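Local coordinates for exported protein (Bacteroides fragilis, PDB 4I17) that is of unknown function but is built from helical TPR repeats, a scaffold that commonly mediates protein-protein interactions, at residues Asn74-Tyr86 with Thr98-Ile112. Sequence-based numbering, arbitrary orientation.
Sequences NLANAYIGKSAAY and TLTEGIKAVPGNATI
The ring of Y79 lies flat on the backbone of G102, whose CA stands over its centre, 3.6 Å from the centroid, as a CH-pi contact; CB of A105 reaches CE2 obliquely, and CB of E101 comes to CE1. This is antiparallel helix packing of a TPR fold, with the N-to-C directions of helix 75-86 and helix 98-105 172° apart and their axes 9.0 Å apart at closest approach, a closeness consistent with the absence of a side chain at G102, against the Y79 ring. Y79 sits as a knob among T98, E101, G102 and A105. The return knob is T98, received by Y79, K82, S83 and Y86. Its CG2, anti to the backbone N, drops to 3.6 Å from Y79 O, while OG1 is hydrogen-bonded to E94 O. At the Y86 ring, CE of K82 lies in plane at the edge, and K82 carries its NZ on to a salt bridge with D66 of helix 58-70. Past the type II beta turn V106-N109, helix 110-129 joins in: I112 CG1 packs 3.7 Å from I80 CG1, and I112 CD1 rests on A76 CA. N109 ND2 comes up against A76 CB, and N109 OD1 caps helix 110-129, accepting from I112 N at 3.0 Å, in the carbonyl plane and nearly straight at 171°.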
# COMPACT_ATOMS: atom_id res chain seq x y z
N ASN A 74 17.44 5.82 -10.06
CA ASN A 74 16.81 4.53 -9.75
C ASN A 74 15.62 4.73 -8.79
O ASN A 74 15.54 4.09 -7.74
CB ASN A 74 17.90 3.67 -9.06
CG ASN A 74 17.71 2.18 -9.08
OD1 ASN A 74 16.83 1.67 -9.75
ND2 ASN A 74 18.52 1.47 -8.31
N LEU A 75 14.77 5.70 -9.12
CA LEU A 75 13.73 6.19 -8.23
C LEU A 75 12.78 5.17 -7.69
O LEU A 75 12.53 5.22 -6.49
CB LEU A 75 12.94 7.31 -8.88
CG LEU A 75 13.69 8.63 -8.91
CD1 LEU A 75 12.88 9.67 -9.65
CD2 LEU A 75 13.99 9.11 -7.49
N ALA A 76 12.24 4.27 -8.51
CA ALA A 76 11.30 3.29 -7.94
C ALA A 76 12.00 2.41 -6.90
O ALA A 76 11.47 2.20 -5.81
CB ALA A 76 10.71 2.43 -9.04
N ASN A 77 13.20 1.94 -7.21
CA ASN A 77 13.95 1.11 -6.27
C ASN A 77 14.36 1.89 -5.02
O ASN A 77 14.36 1.31 -3.94
CB ASN A 77 15.18 0.53 -6.96
CG ASN A 77 14.79 -0.60 -7.88
OD1 ASN A 77 13.87 -1.37 -7.61
ND2 ASN A 77 15.43 -0.66 -9.03
N ALA A 78 14.73 3.18 -5.17
CA ALA A 78 15.15 4.02 -4.03
C ALA A 78 13.95 4.29 -3.09
O ALA A 78 14.11 4.21 -1.88
CB ALA A 78 15.75 5.33 -4.51
N TYR A 79 12.75 4.57 -3.65
CA TYR A 79 11.56 4.74 -2.79
C TYR A 79 11.17 3.43 -2.10
O TYR A 79 10.78 3.47 -0.95
CB TYR A 79 10.35 5.24 -3.58
CG TYR A 79 10.36 6.74 -3.77
CD1 TYR A 79 10.08 7.60 -2.71
CD2 TYR A 79 10.68 7.30 -5.00
CE1 TYR A 79 10.10 8.99 -2.87
CE2 TYR A 79 10.67 8.69 -5.19
CZ TYR A 79 10.39 9.52 -4.12
OH TYR A 79 10.39 10.88 -4.30
N ILE A 80 11.27 2.29 -2.81
CA ILE A 80 10.92 0.97 -2.25
C ILE A 80 11.89 0.66 -1.12
O ILE A 80 11.46 0.23 -0.05
CB ILE A 80 10.90 -0.13 -3.34
CG1 ILE A 80 9.71 0.07 -4.28
CG2 ILE A 80 10.90 -1.56 -2.71
CD1 ILE A 80 9.87 -0.67 -5.63
N GLY A 81 13.17 0.94 -1.36
CA GLY A 81 14.21 0.75 -0.35
C GLY A 81 13.97 1.58 0.90
O GLY A 81 14.10 1.07 2.01
N LYS A 82 13.66 2.86 0.72
CA LYS A 82 13.39 3.75 1.84
C LYS A 82 12.16 3.26 2.60
O LYS A 82 12.20 3.21 3.84
CB LYS A 82 13.18 5.19 1.35
CG LYS A 82 13.15 6.17 2.49
CD LYS A 82 13.07 7.59 1.98
CE LYS A 82 12.93 8.55 3.12
NZ LYS A 82 12.55 9.90 2.63
N SER A 83 11.08 2.89 1.88
CA SER A 83 9.86 2.38 2.52
C SER A 83 10.17 1.12 3.32
O SER A 83 9.73 0.99 4.46
CB SER A 83 8.77 2.10 1.48
OG SER A 83 8.96 0.87 0.80
N ALA A 84 10.96 0.18 2.73
CA ALA A 84 11.33 -1.08 3.39
C ALA A 84 12.09 -0.82 4.68
O ALA A 84 11.91 -1.56 5.66
CB ALA A 84 12.15 -1.96 2.47
N ALA A 85 12.95 0.20 4.69
CA ALA A 85 13.72 0.56 5.89
C ALA A 85 12.76 0.98 7.00
O ALA A 85 12.92 0.55 8.14
CB ALA A 85 14.70 1.69 5.56
N TYR A 86 11.70 1.76 6.66
CA TYR A 86 10.70 2.18 7.66
C TYR A 86 9.83 1.01 8.12
O TYR A 86 9.51 0.94 9.31
CB TYR A 86 9.87 3.34 7.12
CG TYR A 86 10.62 4.64 7.29
CD1 TYR A 86 10.86 5.17 8.55
CD2 TYR A 86 11.09 5.34 6.18
CE1 TYR A 86 11.53 6.37 8.71
CE2 TYR A 86 11.81 6.53 6.34
CZ TYR A 86 12.01 7.05 7.60
OH TYR A 86 12.65 8.26 7.76
N THR A 98 6.03 7.19 2.43
CA THR A 98 7.11 7.05 1.44
C THR A 98 6.58 6.43 0.18
O THR A 98 6.87 6.93 -0.91
CB THR A 98 8.30 6.23 2.00
OG1 THR A 98 8.72 6.84 3.22
CG2 THR A 98 9.48 6.22 1.05
N LEU A 99 5.79 5.35 0.30
CA LEU A 99 5.21 4.77 -0.92
C LEU A 99 4.33 5.79 -1.64
O LEU A 99 4.30 5.77 -2.87
CB LEU A 99 4.39 3.51 -0.60
CG LEU A 99 5.22 2.29 -0.13
CD1 LEU A 99 4.27 1.17 0.30
CD2 LEU A 99 6.13 1.76 -1.26
N THR A 100 3.60 6.65 -0.89
CA THR A 100 2.71 7.67 -1.47
C THR A 100 3.55 8.66 -2.27
O THR A 100 3.19 9.02 -3.39
CB THR A 100 1.84 8.33 -0.39
OG1 THR A 100 1.12 7.30 0.31
CG2 THR A 100 0.83 9.34 -0.98
N GLU A 101 4.69 9.10 -1.70
CA GLU A 101 5.62 9.99 -2.39
C GLU A 101 6.16 9.29 -3.65
O GLU A 101 6.22 9.91 -4.70
CB GLU A 101 6.79 10.38 -1.46
CG GLU A 101 6.40 11.42 -0.42
CD GLU A 101 5.76 12.69 -0.97
OE1 GLU A 101 6.37 13.32 -1.86
OE2 GLU A 101 4.63 13.01 -0.54
N GLY A 102 6.46 8.00 -3.55
CA GLY A 102 6.95 7.22 -4.68
C GLY A 102 5.96 7.08 -5.81
O GLY A 102 6.36 7.23 -6.96
N ILE A 103 4.65 6.82 -5.51
CA ILE A 103 3.63 6.68 -6.56
C ILE A 103 3.40 8.02 -7.27
O ILE A 103 3.06 8.02 -8.44
CB ILE A 103 2.26 6.07 -6.14
CG1 ILE A 103 1.50 6.90 -5.10
CG2 ILE A 103 2.33 4.60 -5.78
CD1 ILE A 103 0.20 7.46 -5.59
N LYS A 104 3.60 9.14 -6.57
CA LYS A 104 3.50 10.49 -7.13
C LYS A 104 4.70 10.78 -8.03
O LYS A 104 4.53 11.41 -9.07
CB LYS A 104 3.42 11.54 -6.00
CG LYS A 104 2.04 11.61 -5.35
CD LYS A 104 2.01 12.53 -4.14
CE LYS A 104 0.71 12.37 -3.37
NZ LYS A 104 0.78 13.01 -2.03
N ALA A 105 5.90 10.31 -7.66
CA ALA A 105 7.11 10.58 -8.45
C ALA A 105 7.22 9.68 -9.70
O ALA A 105 7.65 10.15 -10.76
CB ALA A 105 8.35 10.42 -7.58
N VAL A 106 6.89 8.38 -9.56
CA VAL A 106 6.95 7.40 -10.64
C VAL A 106 5.54 6.75 -10.80
O VAL A 106 5.35 5.59 -10.42
CB VAL A 106 8.07 6.33 -10.45
CG1 VAL A 106 8.46 5.71 -11.79
CG2 VAL A 106 9.31 6.92 -9.78
N PRO A 107 4.54 7.48 -11.35
CA PRO A 107 3.21 6.86 -11.52
C PRO A 107 3.26 5.67 -12.47
O PRO A 107 4.07 5.65 -13.40
CB PRO A 107 2.36 7.99 -12.12
CG PRO A 107 3.13 9.24 -11.90
CD PRO A 107 4.56 8.86 -11.88
N GLY A 108 2.44 4.67 -12.18
CA GLY A 108 2.36 3.47 -12.99
C GLY A 108 3.54 2.53 -12.85
O GLY A 108 3.79 1.75 -13.78
N ASN A 109 4.31 2.63 -11.74
CA ASN A 109 5.40 1.69 -11.50
C ASN A 109 4.75 0.47 -10.86
O ASN A 109 4.14 0.63 -9.80
CB ASN A 109 6.55 2.30 -10.65
CG ASN A 109 7.60 1.28 -10.28
OD1 ASN A 109 7.48 0.56 -9.28
ND2 ASN A 109 8.64 1.17 -11.11
N ALA A 110 4.80 -0.70 -11.52
CA ALA A 110 4.15 -1.93 -11.05
C ALA A 110 4.47 -2.27 -9.58
O ALA A 110 3.53 -2.45 -8.80
CB ALA A 110 4.52 -3.12 -11.93
N THR A 111 5.76 -2.36 -9.19
CA THR A 111 6.12 -2.78 -7.83
C THR A 111 5.64 -1.74 -6.77
O THR A 111 5.04 -2.18 -5.79
CB THR A 111 7.61 -3.16 -7.73
OG1 THR A 111 7.86 -4.18 -8.71
CG2 THR A 111 7.96 -3.72 -6.37
N ILE A 112 5.82 -0.42 -6.98
CA ILE A 112 5.34 0.59 -6.01
C ILE A 112 3.80 0.52 -5.90
O ILE A 112 3.28 0.55 -4.78
CB ILE A 112 5.81 2.03 -6.31
CG1 ILE A 112 7.34 2.14 -6.25
CG2 ILE A 112 5.19 3.04 -5.31
CD1 ILE A 112 7.86 3.46 -6.75